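Local coordinates for protein excinuclease ABC, subunit A. (Deinococcus radiodurans, PDB 2VF7) that binds DNA and zinc and binds and hydrolyses ATP as an ABC protein of the UvrA family, probably recognising damaged DNA for excision repair, at residues T105-V110 and S376-S381; P93-Q98 and S396-V401; E407-L412 and E438-V443; L120-S125 and V137-F142. The protein carries 1 engineered substitution. All blocks are in the same frame, centred on the assembly; numbering follows the deposited sequence. Where two conformers were deposited one is given.

Interaction 1: T105-V110 and S376-S381; sequences TARSSV and STPTLS
Ser108 and Thr377 pair up where the chain enters the ABC signature motif: Leu380 and Ser381 begin that sequence, and helix 382-393 follows at once. Thr377 N gives a hydrogen bond to Ser108 O over 3.1 Å. The same oxygen is also met by Ser376 CA at 3.4 Å. In return Ser108 N donates to Thr377 OG1 over 3.0 Å. That hydroxyl is within range because chi1 of 42° sets it between Thr377's own N and carbonyl carbon, facing the loop. A valine here would probably leave Ser108 N without its acceptor, with Thr377 N to Ser108 O the remaining firm hydrogen bond between the two segments. Tyr72 of the second subunit packs on Ala106 and Ser108.

The packing contacts lie on both flanks. Val110 CG2 meets Leu380 CD2 at 4.0 Å, the two side chains crossing at about a right angle, and Leu380 also touches Arg375, an ADP-binding residue. On the other flank Arg107, bent at chi2 and chi3, lays CD against Pro378 CG, 3.5 Å away.

One polar pair stays unbonded: the Arg107 guanidinium turns a face to Ser376 OG, which sits 3.4 Å from NE at an angle too poor for a hydrogen bond.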
loop_
_atom_site.group_PDB
_atom_site.type_symbol
_atom_site.label_atom_id
_atom_site.label_comp_id
_atom_site.label_asym_id
_atom_site.label_seq_id
_atom_site.Cartn_x
_atom_site.Cartn_y
_atom_site.Cartn_z
ATOM N N THR A 105 -15.021 -10.311 -3.142
ATOM C CA THR A 105 -15.531 -9.007 -2.696
ATOM C C THR A 105 -15.338 -8.928 -1.176
ATOM O O THR A 105 -15.574 -9.906 -0.461
ATOM C CB THR A 105 -17.020 -8.748 -3.090
ATOM O OG1 THR A 105 -17.170 -8.796 -4.516
ATOM C CG2 THR A 105 -17.488 -7.364 -2.621
ATOM N N ALA A 106 -14.847 -7.779 -0.706
ATOM C CA ALA A 106 -14.701 -7.526 0.721
ATOM C C ALA A 106 -16.070 -7.220 1.319
ATOM O O ALA A 106 -17.006 -6.840 0.597
ATOM C CB ALA A 106 -13.742 -6.385 0.956
ATOM N N ARG A 107 -16.185 -7.405 2.631
ATOM C CA ARG A 107 -17.432 -7.166 3.347
ATOM C C ARG A 107 -17.635 -5.697 3.702
ATOM O O ARG A 107 -16.790 -5.080 4.348
ATOM C CB ARG A 107 -17.493 -8.024 4.611
ATOM C CG ARG A 107 -17.957 -9.452 4.372
ATOM C CD ARG A 107 -19.456 -9.499 4.096
ATOM N NE ARG A 107 -20.264 -9.301 5.300
ATOM C CZ ARG A 107 -20.942 -10.266 5.922
ATOM N NH1 ARG A 107 -20.919 -11.509 5.458
ATOM N NH2 ARG A 107 -21.653 -9.989 7.009
ATOM N N SER A 108 -18.767 -5.157 3.259
ATOM C CA SER A 108 -19.226 -3.811 3.593
ATOM C C SER A 108 -20.743 -3.803 3.683
ATOM O O SER A 108 -21.391 -4.842 3.567
ATOM C CB SER A 108 -18.799 -2.794 2.524
ATOM O OG SER A 108 -17.822 -1.880 2.997
ATOM N N SER A 109 -21.285 -2.605 3.895
ATOM C CA SER A 109 -22.714 -2.322 3.868
ATOM C C SER A 109 -22.924 -1.323 2.753
ATOM O O SER A 109 -21.963 -0.754 2.254
ATOM C CB SER A 109 -23.145 -1.666 5.175
ATOM O OG SER A 109 -22.203 -1.902 6.197
ATOM N N VAL A 110 -24.174 -1.098 2.371
ATOM C CA VAL A 110 -24.507 -0.052 1.408
ATOM C C VAL A 110 -24.153 1.342 1.971
ATOM O O VAL A 110 -23.594 2.191 1.264
ATOM C CB VAL A 110 -25.993 -0.146 1.017
ATOM C CG1 VAL A 110 -26.468 1.103 0.267
ATOM C CG2 VAL A 110 -26.238 -1.408 0.202
ATOM N N SER A 376 -25.632 -5.982 3.063
ATOM C CA SER A 376 -24.280 -6.483 2.828
ATOM C C SER A 376 -23.916 -6.477 1.358
ATOM O O SER A 376 -24.719 -6.869 0.518
ATOM C CB SER A 376 -24.152 -7.912 3.359
ATOM O OG SER A 376 -23.309 -7.966 4.495
ATOM N N THR A 377 -22.691 -6.057 1.059
ATOM C CA THR A 377 -22.237 -5.919 -0.320
ATOM C C THR A 377 -22.101 -7.213 -1.137
ATOM O O THR A 377 -22.247 -7.171 -2.364
ATOM C CB THR A 377 -20.926 -5.091 -0.434
ATOM O OG1 THR A 377 -20.026 -5.474 0.605
ATOM C CG2 THR A 377 -21.228 -3.603 -0.308
ATOM N N PRO A 378 -21.782 -8.350 -0.489
ATOM C CA PRO A 378 -21.747 -9.583 -1.268
ATOM C C PRO A 378 -23.137 -10.167 -1.588
ATOM O O PRO A 378 -23.244 -11.108 -2.386
ATOM C CB PRO A 378 -20.953 -10.545 -0.365
ATOM C CG PRO A 378 -20.424 -9.710 0.756
ATOM C CD PRO A 378 -21.380 -8.597 0.904
ATOM N N THR A 379 -24.192 -9.626 -0.979
ATOM C CA THR A 379 -25.545 -10.058 -1.307
ATOM C C THR A 379 -26.105 -9.255 -2.488
ATOM O O THR A 379 -27.249 -9.461 -2.906
ATOM C CB THR A 379 -26.491 -9.976 -0.092
ATOM O OG1 THR A 379 -26.804 -8.606 0.201
ATOM C CG2 THR A 379 -25.873 -10.643 1.124
ATOM N N LEU A 380 -25.272 -8.365 -3.029
ATOM C CA LEU A 380 -25.625 -7.476 -4.137
ATOM C C LEU A 380 -25.141 -8.001 -5.500
ATOM O O LEU A 380 -24.019 -8.515 -5.614
ATOM C CB LEU A 380 -25.006 -6.099 -3.878
ATOM C CG LEU A 380 -25.765 -4.854 -3.396
ATOM C CD1 LEU A 380 -27.011 -5.175 -2.667
ATOM C CD2 LEU A 380 -24.851 -4.024 -2.530
ATOM N N SER A 381 -25.963 -7.841 -6.533
ATOM C CA SER A 381 -25.595 -8.241 -7.887
ATOM C C SER A 381 -24.458 -7.356 -8.438
ATOM O O SER A 381 -24.280 -6.217 -7.993
ATOM C CB SER A 381 -26.824 -8.187 -8.794
ATOM O OG SER A 381 -27.204 -6.849 -9.106
#

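Interaction 2: P93-Q98 and S396-V401; sequences PAVALQ and SNLFGV
Pro93 O is held from the side of Val401: the CA of Val401 lies 3.4 Å from Pro93 O, a bent CA-H...O contact with 124° at the hydrogen, and the next residue, Val402, adds a backbone hydrogen bond to the same carbonyl. No conventional hydrogen bond joins 93-98 to 396-401, and the side-chain contacts are mostly apolar. Pro93 CB faces Val401 CG1 loosely, at 4.5 Å. Val95 contributes through one methyl. With CG1 anti to the backbone N (chi1 -172°), CG2 is left to face the loop, where it meets Leu398 CD1 tip to tip at 4.2 Å and Val401 CG2 at the same distance. Pro93 CD approaches Gly400 O at 4.0 Å. Gly400 itself has positive phi.

Behind the strand, Ala94 packs on Tyr58 and Ala61 of helix 49-69. The dimer is close by: Pro93 of the second subunit touches both Pro93 and Val401. Val95 also makes backbone bonds to Val402 and Val404, pairing 94-96 in parallel with 402-406; within the chain, 94-96 is the outermost strand on this side of the sheet, in the predominantly parallel nucleotide-binding core of an ABC ATPase.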
loop_
_atom_site.group_PDB
_atom_site.type_symbol
_atom_site.label_atom_id
_atom_site.label_comp_id
_atom_site.label_asym_id
_atom_site.label_seq_id
_atom_site.Cartn_x
_atom_site.Cartn_y
_atom_site.Cartn_z
ATOM N N PRO A 93 -4.640 9.315 -14.787
ATOM C CA PRO A 93 -4.834 8.193 -13.851
ATOM C C PRO A 93 -6.226 7.563 -13.999
ATOM O O PRO A 93 -7.119 8.194 -14.558
ATOM C CB PRO A 93 -4.658 8.853 -12.481
ATOM C CG PRO A 93 -3.826 10.082 -12.768
ATOM C CD PRO A 93 -4.374 10.578 -14.074
ATOM N N ALA A 94 -6.397 6.326 -13.518
ATOM C CA ALA A 94 -7.627 5.576 -13.743
ATOM C C ALA A 94 -8.196 4.921 -12.487
ATOM O O ALA A 94 -7.449 4.413 -11.658
ATOM C CB ALA A 94 -7.407 4.524 -14.834
ATOM N N VAL A 95 -9.530 4.910 -12.393
ATOM C CA VAL A 95 -10.294 4.201 -11.359
ATOM C C VAL A 95 -11.208 3.157 -12.025
ATOM O O VAL A 95 -11.968 3.496 -12.915
ATOM C CB VAL A 95 -11.172 5.196 -10.537
ATOM C CG1 VAL A 95 -11.811 4.501 -9.347
ATOM C CG2 VAL A 95 -10.342 6.402 -10.070
ATOM N N ALA A 96 -11.114 1.888 -11.621
ATOM C CA ALA A 96 -12.071 0.878 -12.070
ATOM C C ALA A 96 -13.234 0.813 -11.084
ATOM O O ALA A 96 -13.020 0.637 -9.875
ATOM C CB ALA A 96 -11.418 -0.497 -12.222
ATOM N N LEU A 97 -14.450 0.978 -11.607
ATOM C CA LEU A 97 -15.667 0.850 -10.795
ATOM C C LEU A 97 -16.156 -0.595 -10.590
ATOM O O LEU A 97 -17.196 -0.821 -9.972
ATOM C CB LEU A 97 -16.778 1.770 -11.315
ATOM C CG LEU A 97 -16.385 3.261 -11.220
ATOM C CD1 LEU A 97 -17.480 4.141 -11.757
ATOM C CD2 LEU A 97 -16.005 3.666 -9.783
ATOM N N GLN A 98 -15.377 -1.558 -11.097
ATOM C CA GLN A 98 -15.560 -2.982 -10.807
ATOM C C GLN A 98 -14.265 -3.599 -10.323
ATOM O O GLN A 98 -13.178 -3.195 -10.740
ATOM C CB GLN A 98 -16.072 -3.734 -12.037
ATOM C CG GLN A 98 -16.356 -5.223 -11.793
ATOM C CD GLN A 98 -17.711 -5.646 -12.297
ATOM O OE1 GLN A 98 -17.808 -6.323 -13.311
ATOM N NE2 GLN A 98 -18.778 -5.232 -11.598
ATOM N N SER A 396 -18.073 12.822 -5.226
ATOM C CA SER A 396 -16.798 12.534 -4.591
ATOM C C SER A 396 -15.834 13.683 -4.785
ATOM O O SER A 396 -14.870 13.811 -4.025
ATOM C CB SER A 396 -16.189 11.259 -5.160
ATOM O OG SER A 396 -15.263 11.562 -6.187
ATOM N N ASN A 397 -16.097 14.491 -5.818
ATOM C CA ASN A 397 -15.291 15.674 -6.162
ATOM C C ASN A 397 -13.993 15.368 -6.936
ATOM O O ASN A 397 -13.192 16.289 -7.185
ATOM C CB ASN A 397 -14.998 16.537 -4.918
ATOM C CG ASN A 397 -15.900 17.765 -4.806
ATOM O OD1 ASN A 397 -15.569 18.726 -4.098
ATOM N ND2 ASN A 397 -17.034 17.751 -5.507
ATOM N N LEU A 398 -13.787 14.093 -7.307
ATOM C CA LEU A 398 -12.656 13.694 -8.173
ATOM C C LEU A 398 -12.720 14.347 -9.550
ATOM O O LEU A 398 -13.795 14.406 -10.162
ATOM C CB LEU A 398 -12.581 12.179 -8.374
ATOM C CG LEU A 398 -11.582 11.357 -7.575
ATOM C CD1 LEU A 398 -11.098 10.165 -8.408
ATOM C CD2 LEU A 398 -10.402 12.205 -7.145
ATOM N N PHE A 399 -11.551 14.789 -10.028
ATOM C CA PHE A 399 -11.413 15.560 -11.267
ATOM C C PHE A 399 -10.225 15.024 -12.049
ATOM O O PHE A 399 -9.215 14.693 -11.459
ATOM C CB PHE A 399 -11.194 17.053 -10.957
ATOM C CG PHE A 399 -11.003 17.902 -12.179
ATOM C CD1 PHE A 399 -12.046 18.670 -12.671
ATOM C CD2 PHE A 399 -9.782 17.921 -12.850
ATOM C CE1 PHE A 399 -11.888 19.453 -13.817
ATOM C CE2 PHE A 399 -9.613 18.692 -13.995
ATOM C CZ PHE A 399 -10.676 19.460 -14.483
ATOM N N GLY A 400 -10.359 14.937 -13.369
ATOM C CA GLY A 400 -9.282 14.500 -14.247
ATOM C C GLY A 400 -8.825 13.051 -14.132
ATOM O O GLY A 400 -7.644 12.788 -14.255
ATOM N N VAL A 401 -9.732 12.109 -13.875
ATOM C CA VAL A 401 -9.383 10.673 -13.905
ATOM C C VAL A 401 -10.193 10.027 -15.042
ATOM O O VAL A 401 -11.098 10.666 -15.576
ATOM C CB VAL A 401 -9.655 9.917 -12.532
ATOM C CG1 VAL A 401 -8.747 10.389 -11.431
ATOM C CG2 VAL A 401 -11.113 10.011 -12.099
#

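Interaction 3: E407-L412 and E438-V443; sequences EPSAGL and EHDLDV
Glu407 and His439 meet with their flat groups nearly perpendicular, carboxylate and imidazole planes 85° apart. Glu407 OE1 lies at the edge of the ring, in its plane, and takes a weak hydrogen bond from ND1 of His439 at 3.0 Å, bent to 140°. The glutamate gets there by running extended beyond CG. The far side of the imidazole is engaged too, NE2 making a weak bond with Lys49, the P-loop lysine that binds ADP.

Glu438 crosses Glu407 at about a right angle. Its chain folds back at chi2, bringing OE2 to 3.5 Å from CG of Glu407; the nearest oxygens of the two carboxylates, Glu407 OE2 and Glu438 OE2, stay 4.1 Å apart.

These are familiar pieces of an ABC ATPase. Glu407 directly follows the Walker B strand 402-406, at the position of the family's catalytic glutamate; the successive turns Glu407-Ala410 and Ser409-Leu412 lead into and form the D-loop region; His439 matches the switch histidine of the H-loop.

Two amides pin the Glu438 carboxylate: His439 N (3.0 Å) and Asp440 N (3.2 Å) reach OE2 on its anti side, from opposite faces of the plane. OE1 is directed at the D-loop side, toward Pro408 CD and the hydroxyl of Ser409, although the modelled position of Ser409 OG is too tight for its bond to be relied on. Asp440 points its CB at Ser409, while its OD1 turns to N-cap the following helix, accepting from Asp442 N at 2.9 Å.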
loop_
_atom_site.group_PDB
_atom_site.type_symbol
_atom_site.label_atom_id
_atom_site.label_comp_id
_atom_site.label_asym_id
_atom_site.label_seq_id
_atom_site.Cartn_x
_atom_site.Cartn_y
_atom_site.Cartn_z
ATOM N N GLU A 407 -20.119 -3.095 -18.190
ATOM C CA GLU A 407 -21.563 -3.300 -18.272
ATOM C C GLU A 407 -22.334 -2.785 -17.062
ATOM O O GLU A 407 -22.765 -3.562 -16.218
ATOM C CB GLU A 407 -21.893 -4.763 -18.555
ATOM C CG GLU A 407 -21.747 -5.127 -20.006
ATOM C CD GLU A 407 -22.229 -6.532 -20.293
ATOM O OE1 GLU A 407 -21.366 -7.405 -20.561
ATOM O OE2 GLU A 407 -23.465 -6.764 -20.238
ATOM N N PRO A 408 -22.532 -1.461 -16.987
ATOM C CA PRO A 408 -23.263 -0.863 -15.877
ATOM C C PRO A 408 -24.777 -0.994 -16.043
ATOM O O PRO A 408 -25.560 -0.651 -15.124
ATOM C CB PRO A 408 -22.816 0.610 -15.929
ATOM C CG PRO A 408 -21.777 0.690 -17.075
ATOM C CD PRO A 408 -22.060 -0.442 -17.944
ATOM N N SER A 409 -25.180 -1.491 -17.208
ATOM C CA SER A 409 -26.580 -1.725 -17.531
ATOM C C SER A 409 -26.992 -3.165 -17.247
ATOM O O SER A 409 -28.127 -3.548 -17.514
ATOM C CB SER A 409 -26.796 -1.455 -19.004
ATOM O OG SER A 409 -25.845 -2.199 -19.730
ATOM N N ALA A 410 -26.067 -3.966 -16.730
ATOM C CA ALA A 410 -26.380 -5.335 -16.351
ATOM C C ALA A 410 -27.360 -5.305 -15.184
ATOM O O ALA A 410 -27.073 -4.701 -14.139
ATOM C CB ALA A 410 -25.124 -6.083 -15.971
ATOM N N GLY A 411 -28.516 -5.949 -15.374
ATOM C CA GLY A 411 -29.563 -5.990 -14.363
ATOM C C GLY A 411 -30.484 -4.797 -14.441
ATOM O O GLY A 411 -31.400 -4.655 -13.628
ATOM N N LEU A 412 -30.240 -3.933 -15.419
ATOM C CA LEU A 412 -31.078 -2.782 -15.634
ATOM C C LEU A 412 -32.193 -3.092 -16.605
ATOM O O LEU A 412 -31.961 -3.686 -17.668
ATOM C CB LEU A 412 -30.272 -1.588 -16.174
ATOM C CG LEU A 412 -30.093 -0.332 -15.319
ATOM C CD1 LEU A 412 -29.991 0.849 -16.217
ATOM C CD2 LEU A 412 -31.268 -0.149 -14.400
ATOM N N GLU A 438 -19.640 -2.376 -23.021
ATOM C CA GLU A 438 -21.083 -2.498 -23.007
ATOM C C GLU A 438 -21.585 -3.329 -24.190
ATOM O O GLU A 438 -20.974 -3.345 -25.273
ATOM C CB GLU A 438 -21.724 -1.096 -23.024
ATOM C CG GLU A 438 -23.220 -1.066 -22.786
ATOM C CD GLU A 438 -23.647 -1.738 -21.484
ATOM O OE1 GLU A 438 -23.597 -1.065 -20.427
ATOM O OE2 GLU A 438 -24.060 -2.929 -21.512
ATOM N N HIS A 439 -22.702 -4.019 -23.964
ATOM C CA HIS A 439 -23.438 -4.716 -25.022
ATOM C C HIS A 439 -24.780 -4.063 -25.346
ATOM O O HIS A 439 -25.312 -4.250 -26.437
ATOM C CB HIS A 439 -23.634 -6.180 -24.646
ATOM C CG HIS A 439 -22.367 -6.963 -24.679
ATOM N ND1 HIS A 439 -21.743 -7.412 -23.537
ATOM C CD2 HIS A 439 -21.585 -7.347 -25.715
ATOM C CE1 HIS A 439 -20.645 -8.067 -23.869
ATOM N NE2 HIS A 439 -20.519 -8.031 -25.185
ATOM N N ASP A 440 -25.319 -3.308 -24.392
ATOM C CA ASP A 440 -26.601 -2.610 -24.564
ATOM C C ASP A 440 -26.554 -1.658 -25.747
ATOM O O ASP A 440 -25.744 -0.735 -25.772
ATOM C CB ASP A 440 -26.951 -1.825 -23.300
ATOM C CG ASP A 440 -28.431 -1.519 -23.188
ATOM O OD1 ASP A 440 -29.057 -1.165 -24.201
ATOM O OD2 ASP A 440 -28.987 -1.628 -22.075
ATOM N N LEU A 441 -27.430 -1.890 -26.721
ATOM C CA LEU A 441 -27.501 -1.083 -27.936
ATOM C C LEU A 441 -28.001 0.339 -27.668
ATOM O O LEU A 441 -27.676 1.266 -28.400
ATOM C CB LEU A 441 -28.396 -1.773 -28.971
ATOM C CG LEU A 441 -27.945 -3.116 -29.563
ATOM C CD1 LEU A 441 -29.035 -3.653 -30.487
ATOM C CD2 LEU A 441 -26.602 -3.026 -30.295
ATOM N N ASP A 442 -28.803 0.492 -26.622
ATOM C CA ASP A 442 -29.264 1.802 -26.162
ATOM C C ASP A 442 -28.141 2.706 -25.639
ATOM O O ASP A 442 -28.225 3.926 -25.797
ATOM C CB ASP A 442 -30.332 1.641 -25.082
ATOM C CG ASP A 442 -31.730 1.708 -25.643
ATOM O OD1 ASP A 442 -32.163 2.829 -25.987
ATOM O OD2 ASP A 442 -32.388 0.648 -25.737
ATOM N N VAL A 443 -27.118 2.114 -25.012
ATOM C CA VAL A 443 -25.951 2.859 -24.540
ATOM C C VAL A 443 -24.967 3.111 -25.684
ATOM O O VAL A 443 -24.596 4.261 -25.941
ATOM C CB VAL A 443 -25.218 2.161 -23.368
ATOM C CG1 VAL A 443 -23.931 2.947 -22.990
ATOM C CG2 VAL A 443 -26.150 1.976 -22.147
#

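Interaction 4: L120-S125 and V137-F142; sequences LRMLYS and VYAEGF
Phe142 drives its side chain into the flank of helix 116-127, meeting Arg121, Tyr124 and Ser125 in turn. Its CB rests on the aliphatic part of Arg121, 3.8 Å from CG of that arginine. Further out, CD1 passes near Arg121 O, and CE1 reaches the helix backbone at Ser125 N, 4.0 Å away. Across the ring, CE2 comes to 3.6 Å from Tyr124 CB, which sits over one face of the phenyl as a CH-pi contact; CZ, the tip, lies under the same CB. The Tyr124 ring itself lies oblique to Phe142, and its hydroxyl leaves to bond Leu307 O. Ile309 touches the side chains of both Tyr124 and Phe142. With an alanine in place of Phe142, a gap would probably open beside Tyr124, whose CB would lose the ring face it packs on.

Arg121 slides past Phe142 in the opposite direction, extended from CG to NE, and places CD 3.3 Å from Ala139 O. Met122 CG touches Ala139 CB at 3.9 Å. The one hydrogen bond between the segments comes from Ser125: with OG anti to its N (chi1 -173°), the hydroxyl donates to Val137 O at 2.8 Å.

The loop 137-142 is thus laid back against the helix it has just left. Hydrocarbon carries most of this contact, even from the arginine, and a single hydroxyl-to-carbonyl bond probably helps to set its position against the helix.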
loop_
_atom_site.group_PDB
_atom_site.type_symbol
_atom_site.label_atom_id
_atom_site.label_comp_id
_atom_site.label_asym_id
_atom_site.label_seq_id
_atom_site.Cartn_x
_atom_site.Cartn_y
_atom_site.Cartn_z
ATOM N N LEU A 120 -24.492 10.245 9.139
ATOM C CA LEU A 120 -25.588 10.131 10.095
ATOM C C LEU A 120 -25.139 9.745 11.510
ATOM O O LEU A 120 -25.946 9.738 12.430
ATOM C CB LEU A 120 -26.738 9.255 9.559
ATOM C CG LEU A 120 -26.728 7.727 9.441
ATOM C CD1 LEU A 120 -27.027 7.042 10.777
ATOM C CD2 LEU A 120 -27.748 7.291 8.401
ATOM N N ARG A 121 -23.854 9.446 11.690
ATOM C CA ARG A 121 -23.289 9.344 13.047
ATOM C C ARG A 121 -23.069 10.746 13.606
ATOM O O ARG A 121 -23.259 10.994 14.807
ATOM C CB ARG A 121 -21.965 8.577 13.073
ATOM C CG ARG A 121 -22.080 7.094 12.787
ATOM C CD ARG A 121 -20.716 6.420 12.853
ATOM N NE ARG A 121 -20.713 5.178 12.092
ATOM C CZ ARG A 121 -19.863 4.893 11.111
ATOM N NH1 ARG A 121 -18.903 5.749 10.777
ATOM N NH2 ARG A 121 -19.967 3.733 10.478
ATOM N N MET A 122 -22.663 11.651 12.716
ATOM C CA MET A 122 -22.493 13.063 13.037
ATOM C C MET A 122 -23.834 13.770 13.199
ATOM O O MET A 122 -23.913 14.794 13.876
ATOM C CB MET A 122 -21.688 13.761 11.948
ATOM C CG MET A 122 -20.284 13.249 11.755
ATOM S SD MET A 122 -19.629 14.024 10.278
ATOM C CE MET A 122 -18.227 12.973 9.892
ATOM N N LEU A 123 -24.878 13.238 12.562
ATOM C CA LEU A 123 -26.238 13.778 12.705
ATOM C C LEU A 123 -26.863 13.400 14.046
ATOM O O LEU A 123 -27.621 14.175 14.622
ATOM C CB LEU A 123 -27.134 13.321 11.548
ATOM C CG LEU A 123 -28.613 13.730 11.533
ATOM C CD1 LEU A 123 -29.072 14.041 10.120
ATOM C CD2 LEU A 123 -29.494 12.655 12.155
ATOM N N TYR A 124 -26.559 12.197 14.518
ATOM C CA TYR A 124 -27.022 11.726 15.818
ATOM C C TYR A 124 -26.188 12.341 16.939
ATOM O O TYR A 124 -26.686 12.556 18.048
ATOM C CB TYR A 124 -26.974 10.196 15.879
ATOM C CG TYR A 124 -28.232 9.511 15.378
ATOM C CD1 TYR A 124 -28.496 9.389 14.003
ATOM C CD2 TYR A 124 -29.159 8.981 16.276
ATOM C CE1 TYR A 124 -29.658 8.757 13.541
ATOM C CE2 TYR A 124 -30.320 8.348 15.825
ATOM C CZ TYR A 124 -30.561 8.240 14.462
ATOM O OH TYR A 124 -31.704 7.613 14.035
ATOM N N SER A 125 -24.926 12.634 16.624
ATOM C CA SER A 125 -23.986 13.243 17.567
ATOM C C SER A 125 -24.265 14.725 17.841
ATOM O O SER A 125 -23.944 15.224 18.923
ATOM C CB SER A 125 -22.548 13.073 17.064
ATOM O OG SER A 125 -21.616 13.505 18.040
ATOM N N VAL A 137 -22.821 12.293 22.963
ATOM C CA VAL A 137 -22.100 11.100 22.493
ATOM C C VAL A 137 -21.482 11.371 21.118
ATOM O O VAL A 137 -22.179 11.799 20.194
ATOM C CB VAL A 137 -23.036 9.868 22.414
ATOM C CG1 VAL A 137 -22.271 8.639 21.959
ATOM C CG2 VAL A 137 -23.699 9.608 23.763
ATOM N N TYR A 138 -20.180 11.120 20.988
ATOM C CA TYR A 138 -19.435 11.470 19.768
ATOM C C TYR A 138 -19.693 10.548 18.571
ATOM O O TYR A 138 -20.098 9.393 18.741
ATOM C CB TYR A 138 -17.934 11.575 20.062
ATOM C CG TYR A 138 -17.557 12.891 20.698
ATOM C CD1 TYR A 138 -17.210 13.991 19.910
ATOM C CD2 TYR A 138 -17.569 13.048 22.084
ATOM C CE1 TYR A 138 -16.874 15.205 20.481
ATOM C CE2 TYR A 138 -17.234 14.261 22.669
ATOM C CZ TYR A 138 -16.886 15.337 21.862
ATOM O OH TYR A 138 -16.551 16.550 22.432
ATOM N N ALA A 139 -19.450 11.075 17.369
ATOM C CA ALA A 139 -19.671 10.346 16.113
ATOM C C ALA A 139 -18.887 9.035 16.043
ATOM O O ALA A 139 -19.250 8.125 15.293
ATOM C CB ALA A 139 -19.334 11.230 14.922
ATOM N N GLU A 140 -17.814 8.958 16.832
ATOM C CA GLU A 140 -16.978 7.763 16.945
ATOM C C GLU A 140 -17.698 6.680 17.757
ATOM O O GLU A 140 -17.399 5.493 17.613
ATOM C CB GLU A 140 -15.640 8.103 17.628
ATOM C CG GLU A 140 -15.041 9.487 17.291
ATOM C CD GLU A 140 -13.978 9.451 16.196
ATOM O OE1 GLU A 140 -13.395 10.521 15.914
ATOM O OE2 GLU A 140 -13.719 8.366 15.621
ATOM N N GLY A 141 -18.639 7.103 18.604
ATOM C CA GLY A 141 -19.360 6.205 19.512
ATOM C C GLY A 141 -20.752 5.795 19.076
ATOM O O GLY A 141 -21.553 5.336 19.892
ATOM N N PHE A 142 -21.041 5.981 17.790
ATOM C CA PHE A 142 -22.251 5.463 17.153
ATOM C C PHE A 142 -21.889 4.344 16.159
ATOM O O PHE A 142 -22.686 3.984 15.290
ATOM C CB PHE A 142 -23.008 6.595 16.445
ATOM C CG PHE A 142 -23.784 7.483 17.375
ATOM C CD1 PHE A 142 -23.187 8.596 17.956
ATOM C CD2 PHE A 142 -25.117 7.209 17.667
ATOM C CE1 PHE A 142 -23.904 9.415 18.816
ATOM C CE2 PHE A 142 -25.843 8.020 18.531
ATOM C CZ PHE A 142 -25.235 9.126 19.106
#

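How the interactions relate
Interactions 1 and 3 belong to different nucleotide sites: in interaction 1 the Leu380 side chain is about 7 Å from the ADP that Arg375 helps bind, while in interaction 3 His439 is about 6 Å from the ADP held by Lys49. Their centres are 22 Å apart, with nearest atoms at about 5 Å. Interaction 2 is tied to both along the chain, since helix 382-393 links 376-381 to 396-401 and strand 402-406 carries on to 407-412. Interactions 1 and 2 both touch the second subunit. Interaction 4, its segments only 12 residues apart, lies away from the nucleotides, its centre 23 Å from that of interaction 1 and 39 Å from that of interaction 3.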